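Local structure of MOBA relate protein (2WAW) at residues A[32-37]-A[62-67]; A[38-43]-A[100-105]. The protein is of unknown function but, as a MobA-related protein with an NTP-transferase domain, probably binds a nucleotide and may transfer a nucleotidyl group. One frame throughout, in Å; residues are numbered along the deposited sequence.

Helix 33-42 supplies one side of both contacts. Going from the N terminus, residues 32-37 enter it and residues 38-43 run out of its far end. The chain then passes through strand 48-53 and helix 57-63 before 62-67 returns to the start of helix 33-42, closing interaction 1 over 24 residues. Interaction 2 closes a longer loop, with 56 residues between its segments, when strand 98-103 brings 100-105 against 38-43. The two closures cross rather than nest. Interaction 1 joins neighbouring helices, and interaction 2 seats the shared helix on the central sheet. They touch directly: Thr37 OG1 lies 2.8 Å from Gly104 O, probably hydrogen-bonded.

Interaction 1: residues A[32-37]-A[62-67]; sequences TLLGAT and EKVELD
Val64 meets Thr32, Leu34 and Gly35 with its two methyl branches, and it buries more surface here than any other residue. CG2 goes to Thr32, 3.7 Å from the hydroxyl OG1, the two short side chains crossing at a slant. CG1, anti to the backbone N of Val64 (chi1 179°), turns instead to the first turn of helix 33-42. There it lies 4.1 Å from Gly35 CA, resting on a residue that has no side chain to hold it off, and 4.3 Å from Leu34 CD2. Leu34 also reaches Val60 on helix 57-63, while Val64 continues onto Leu38, so the apolar seam is longer than these two segments.

Thr32 has a second task. It stands at the N-cap of helix 33-42, and with chi1 at 55° its OG1 swings back over the helix start to accept from Gly35 N at 3.0 Å, with an N-H...O angle of 148°. The first turn thereby gets a partner for an amide that has no helical carbonyl before it. The same hydroxyl is 2.8 Å from a water that donates to Lys63 O at 3.1 Å. One threonine oxygen thus caps the start of one helix and, through the water, reaches the end of the other, for Val64 is the first residue to leave helical geometry after helix 57-63. No direct hydrogen bond joins the segments. Farther along, Arg42 NH2 binds the carbonyls of Glu65 and Asp67, bringing the departing chain to the other end of helix 33-42.

Here the start of one crossover helix packs against the chain leaving the next, in the parallel part of an alpha/beta sheet, strands 6-12, 48-53 and 70-73, as in the Rossmann-like half of the GT-A fold, with a threonine N-cap built into the interface.

Interaction 2: residues A[38-43]-A[100-105]; sequences LAMARR and VLMLGD
Met40 brings its terminal methyl CE against the sulfur of Met102, CE to SD 3.6 Å, and the two thioether chains run past one another in opposite directions. The Met40 side chain leaves with CG anti to the backbone N and then bends at both chi2 (-79°) and chi3 (-60°), which folds CE back toward the strand. Met102 rises from strand 98-103 to meet it; a turn at its own chi3 (94°) carries CE beyond the sulfur to the methyl of Ala41, CE to CB 3.8 Å. One methionine therefore touches two consecutive helix residues, the sulfur against Met40 CE and the methyl against Ala41 CB. Met102 was modelled in two conformations, and these details belong to one of them.

The backbones stay well apart, 8.9 Å between Ala41 CA and Met102 CA, a gap that the length of Met102 spans, Ala41 contributing just its methyl. Around the pair the layer is apolar: Met102 also packs on Val10, Ala41 on Leu49, and Leu38 on Val10 and Val51, so this face of helix 33-42 lies across strands 6-12, 48-53 and 98-103. The loop after the last of these carries Asp105, whose OD2 accepts from Val182 N.

With no hydrogen bond or charge between the segments, adhesion rests on dispersion between polarisable sulfur and methyl groups, and on keeping water from a buried layer; flexible thioethers can fit such a seam in more than one way, consistent with the two conformations of Met102.

Interaction 1: residues A[32-37]-A[62-67]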
loop_
_atom_site.group_PDB
_atom_site.type_symbol
_atom_site.label_atom_id
_atom_site.label_comp_id
_atom_site.label_asym_id
_atom_site.label_seq_id
_atom_site.Cartn_x
_atom_site.Cartn_y
_atom_site.Cartn_z
ATOM N N THR A 32 1.568 -13.486 -8.797
ATOM C CA THR A 32 0.394 -12.664 -9.101
ATOM C C THR A 32 0.747 -11.216 -8.782
ATOM O O THR A 32 1.791 -10.929 -8.165
ATOM C CB THR A 32 -0.814 -13.033 -8.230
ATOM O OG1 THR A 32 -0.414 -12.952 -6.854
ATOM C CG2 THR A 32 -1.318 -14.456 -8.524
ATOM N N LEU A 33 -0.109 -10.294 -9.155
ATOM C CA LEU A 33 0.158 -8.911 -8.882
ATOM C C LEU A 33 0.251 -8.651 -7.383
ATOM O O LEU A 33 1.178 -8.109 -6.932
ATOM C CB LEU A 33 -0.956 -8.064 -9.487
ATOM C CG LEU A 33 -0.987 -6.540 -9.311
ATOM C CD1 LEU A 33 0.272 -5.900 -9.803
ATOM C CD2 LEU A 33 -2.188 -5.953 -9.964
ATOM N N LEU A 34 -0.705 -9.139 -6.630
ATOM C CA LEU A 34 -0.599 -8.988 -5.206
ATOM C C LEU A 34 0.596 -9.733 -4.591
ATOM O O LEU A 34 1.194 -9.261 -3.698
ATOM C CB LEU A 34 -1.872 -9.379 -4.490
ATOM C CG LEU A 34 -1.835 -9.233 -2.976
ATOM C CD1 LEU A 34 -1.612 -7.817 -2.541
ATOM C CD2 LEU A 34 -3.115 -9.725 -2.366
ATOM N N GLY A 35 0.872 -10.921 -5.103
ATOM C CA GLY A 35 2.016 -11.719 -4.653
ATOM C C GLY A 35 3.327 -10.977 -4.849
ATOM O O GLY A 35 4.221 -11.011 -3.995
ATOM N N ALA A 36 3.440 -10.277 -5.972
ATOM C CA ALA A 36 4.639 -9.503 -6.229
ATOM C C ALA A 36 4.811 -8.345 -5.236
ATOM O O ALA A 36 5.916 -8.111 -4.698
ATOM C CB ALA A 36 4.633 -8.988 -7.667
ATOM N N THR A 37 3.717 -7.643 -4.964
ATOM C CA THR A 37 3.746 -6.557 -3.981
ATOM C C THR A 37 4.088 -7.080 -2.579
ATOM O O THR A 37 4.899 -6.488 -1.870
ATOM C CB THR A 37 2.428 -5.801 -3.956
ATOM O OG1 THR A 37 2.190 -5.290 -5.275
ATOM C CG2 THR A 37 2.476 -4.652 -2.947
ATOM N N GLU A 62 -7.024 -18.417 -1.551
ATOM C CA GLU A 62 -6.668 -19.651 -2.235
ATOM C C GLU A 62 -5.376 -19.564 -3.035
ATOM O O GLU A 62 -4.749 -20.538 -3.206
ATOM C CB GLU A 62 -7.821 -20.186 -3.094
ATOM C CG GLU A 62 -9.103 -20.474 -2.327
ATOM C CD GLU A 62 -10.378 -20.728 -3.167
ATOM O OE1 GLU A 62 -10.434 -20.509 -4.394
ATOM O OE2 GLU A 62 -11.361 -21.154 -2.557
ATOM N N LYS A 63 -5.019 -18.388 -3.531
ATOM C CA LYS A 63 -3.982 -18.251 -4.570
ATOM C C LYS A 63 -2.767 -17.371 -4.251
ATOM O O LYS A 63 -1.818 -17.327 -5.037
ATOM C CB LYS A 63 -4.606 -17.757 -5.879
ATOM C CG LYS A 63 -5.538 -18.757 -6.544
ATOM C CD LYS A 63 -6.250 -18.125 -7.723
ATOM C CE LYS A 63 -7.202 -19.108 -8.384
ATOM N NZ LYS A 63 -7.739 -18.563 -9.662
ATOM N N VAL A 64 -2.794 -16.649 -3.139
ATOM C CA VAL A 64 -1.660 -15.807 -2.776
ATOM C C VAL A 64 -1.106 -16.269 -1.438
ATOM O O VAL A 64 -1.865 -16.665 -0.548
ATOM C CB VAL A 64 -2.062 -14.319 -2.722
ATOM C CG1 VAL A 64 -0.869 -13.438 -2.325
ATOM C CG2 VAL A 64 -2.659 -13.882 -4.061
ATOM N N GLU A 65 0.191 -16.215 -1.271
ATOM C CA GLU A 65 0.749 -16.623 -0.004
ATOM C C GLU A 65 0.683 -15.512 1.024
ATOM O O GLU A 65 1.344 -14.534 0.942
ATOM C CB GLU A 65 2.178 -17.062 -0.180
ATOM C CG GLU A 65 2.843 -17.386 1.133
ATOM C CD GLU A 65 2.243 -18.593 1.806
ATOM O OE1 GLU A 65 2.626 -19.674 1.393
ATOM O OE2 GLU A 65 1.434 -18.488 2.702
ATOM N N LEU A 66 -0.163 -15.724 1.994
ATOM C CA LEU A 66 -0.399 -14.804 3.072
ATOM C C LEU A 66 0.054 -15.246 4.478
ATOM O O LEU A 66 -0.254 -14.613 5.419
ATOM C CB LEU A 66 -1.855 -14.397 3.081
ATOM C CG LEU A 66 -2.441 -13.920 1.760
ATOM C CD1 LEU A 66 -3.864 -13.913 1.808
ATOM C CD2 LEU A 66 -1.979 -12.649 1.374
ATOM N N ASP A 67 0.784 -16.346 4.571
ATOM C CA ASP A 67 1.233 -16.818 5.865
ATOM C C ASP A 67 2.080 -15.793 6.580
ATOM O O ASP A 67 2.906 -15.181 6.004
ATOM C CB ASP A 67 2.043 -18.112 5.729
HETATM O O HOH W 1 0.501 -15.337 -5.719
#

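Interaction 2: residues A[38-43]-A[100-105]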
loop_
_atom_site.group_PDB
_atom_site.type_symbol
_atom_site.label_atom_id
_atom_site.label_comp_id
_atom_site.label_asym_id
_atom_site.label_seq_id
_atom_site.Cartn_x
_atom_site.Cartn_y
_atom_site.Cartn_z
ATOM N N LEU A 38 3.500 -8.214 -2.199
ATOM C CA LEU A 38 3.756 -8.752 -0.854
ATOM C C LEU A 38 5.163 -9.320 -0.703
ATOM O O LEU A 38 5.768 -9.213 0.377
ATOM C CB LEU A 38 2.692 -9.781 -0.472
ATOM C CG LEU A 38 1.256 -9.246 -0.340
ATOM C CD1 LEU A 38 0.350 -10.404 0.053
ATOM C CD2 LEU A 38 1.137 -8.115 0.679
ATOM N N ALA A 39 5.699 -9.885 -1.788
ATOM C CA ALA A 39 7.110 -10.329 -1.814
ATOM C C ALA A 39 8.031 -9.172 -1.434
ATOM O O ALA A 39 8.946 -9.340 -0.614
ATOM C CB ALA A 39 7.474 -10.864 -3.188
ATOM N N MET A 40 7.774 -7.993 -2.000
ATOM C CA MET A 40 8.563 -6.796 -1.684
ATOM C C MET A 40 8.282 -6.297 -0.255
ATOM O O MET A 40 9.215 -5.963 0.497
ATOM C CB MET A 40 8.316 -5.723 -2.763
ATOM C CG MET A 40 8.998 -4.381 -2.533
ATOM S SD MET A 40 8.131 -3.337 -1.334
ATOM C CE MET A 40 6.539 -3.170 -2.127
ATOM N N ALA A 41 7.001 -6.267 0.120
ATOM C CA ALA A 41 6.602 -5.755 1.442
ATOM C C ALA A 41 7.246 -6.573 2.567
ATOM O O ALA A 41 7.605 -6.031 3.624
ATOM C CB ALA A 41 5.080 -5.721 1.579
ATOM N N ARG A 42 7.387 -7.882 2.348
ATOM C CA ARG A 42 7.995 -8.746 3.371
ATOM C C ARG A 42 9.470 -8.414 3.609
ATOM O O ARG A 42 10.004 -8.652 4.704
ATOM C CB ARG A 42 7.835 -10.219 2.980
ATOM C CG ARG A 42 6.402 -10.734 3.108
ATOM C CD ARG A 42 6.388 -12.172 2.604
ATOM N NE ARG A 42 5.069 -12.797 2.563
ATOM C CZ ARG A 42 4.563 -13.535 3.550
ATOM N NH1 ARG A 42 5.235 -13.736 4.679
ATOM N NH2 ARG A 42 3.369 -14.081 3.403
ATOM N N ARG A 43 10.127 -7.867 2.584
ATOM C CA ARG A 43 11.531 -7.485 2.684
ATOM C C ARG A 43 11.783 -6.094 3.282
ATOM O O ARG A 43 12.958 -5.703 3.463
ATOM C CB ARG A 43 12.196 -7.586 1.319
ATOM C CG ARG A 43 12.158 -8.979 0.720
ATOM C CD ARG A 43 12.944 -9.062 -0.590
ATOM N NE ARG A 43 12.600 -8.019 -1.560
ATOM C CZ ARG A 43 11.857 -8.203 -2.651
ATOM N NH1 ARG A 43 11.352 -9.397 -2.937
ATOM N NH2 ARG A 43 11.617 -7.183 -3.464
ATOM N N VAL A 100 3.280 2.434 7.358
ATOM C CA VAL A 100 3.582 2.718 5.970
ATOM C C VAL A 100 2.476 2.120 5.116
ATOM O O VAL A 100 2.178 0.919 5.222
ATOM C CB VAL A 100 4.969 2.160 5.563
ATOM C CG1 VAL A 100 5.180 2.226 4.028
ATOM C CG2 VAL A 100 6.081 2.888 6.300
ATOM N N LEU A 101 1.869 2.967 4.288
ATOM C CA LEU A 101 0.744 2.602 3.410
ATOM C C LEU A 101 1.186 2.374 1.996
ATOM O O LEU A 101 1.877 3.206 1.420
ATOM C CB LEU A 101 -0.289 3.739 3.397
ATOM C CG LEU A 101 -1.089 4.052 4.653
ATOM C CD1 LEU A 101 -1.901 5.317 4.404
ATOM C CD2 LEU A 101 -1.998 2.881 5.015
ATOM N N MET A 102 0.766 1.249 1.435
ATOM C CA MET A 102 1.000 1.036 0.022
ATOM C C MET A 102 -0.166 0.274 -0.567
ATOM O O MET A 102 -1.014 -0.261 0.151
ATOM C CB MET A 102 2.299 0.297 -0.207
ATOM C CG MET A 102 2.174 -1.177 -0.033
ATOM S SD MET A 102 3.796 -1.910 -0.149
ATOM C CE MET A 102 4.271 -1.982 1.586
ATOM N N LEU A 103 -0.278 0.335 -1.892
ATOM C CA LEU A 103 -1.363 -0.361 -2.594
ATOM C C LEU A 103 -0.933 -1.764 -2.995
ATOM O O LEU A 103 0.229 -1.972 -3.346
ATOM C CB LEU A 103 -1.796 0.412 -3.853
ATOM C CG LEU A 103 -2.320 1.847 -3.626
ATOM C CD1 LEU A 103 -2.851 2.432 -4.930
ATOM C CD2 LEU A 103 -3.404 1.900 -2.559
ATOM N N GLY A 104 -1.870 -2.712 -3.000
ATOM C CA GLY A 104 -1.580 -4.096 -3.383
ATOM C C GLY A 104 -1.148 -4.247 -4.841
ATOM O O GLY A 104 -0.593 -5.292 -5.233
ATOM N N ASP A 105 -1.413 -3.200 -5.629
ATOM C CA ASP A 105 -1.151 -3.196 -7.073
ATOM C C ASP A 105 0.030 -2.307 -7.485
ATOM O O ASP A 105 0.161 -1.926 -8.655
ATOM C CB ASP A 105 -2.419 -2.864 -7.895
ATOM C CG ASP A 105 -3.089 -1.567 -7.459
ATOM O OD1 ASP A 105 -3.508 -1.504 -6.280
ATOM O OD2 ASP A 105 -3.241 -0.645 -8.298
#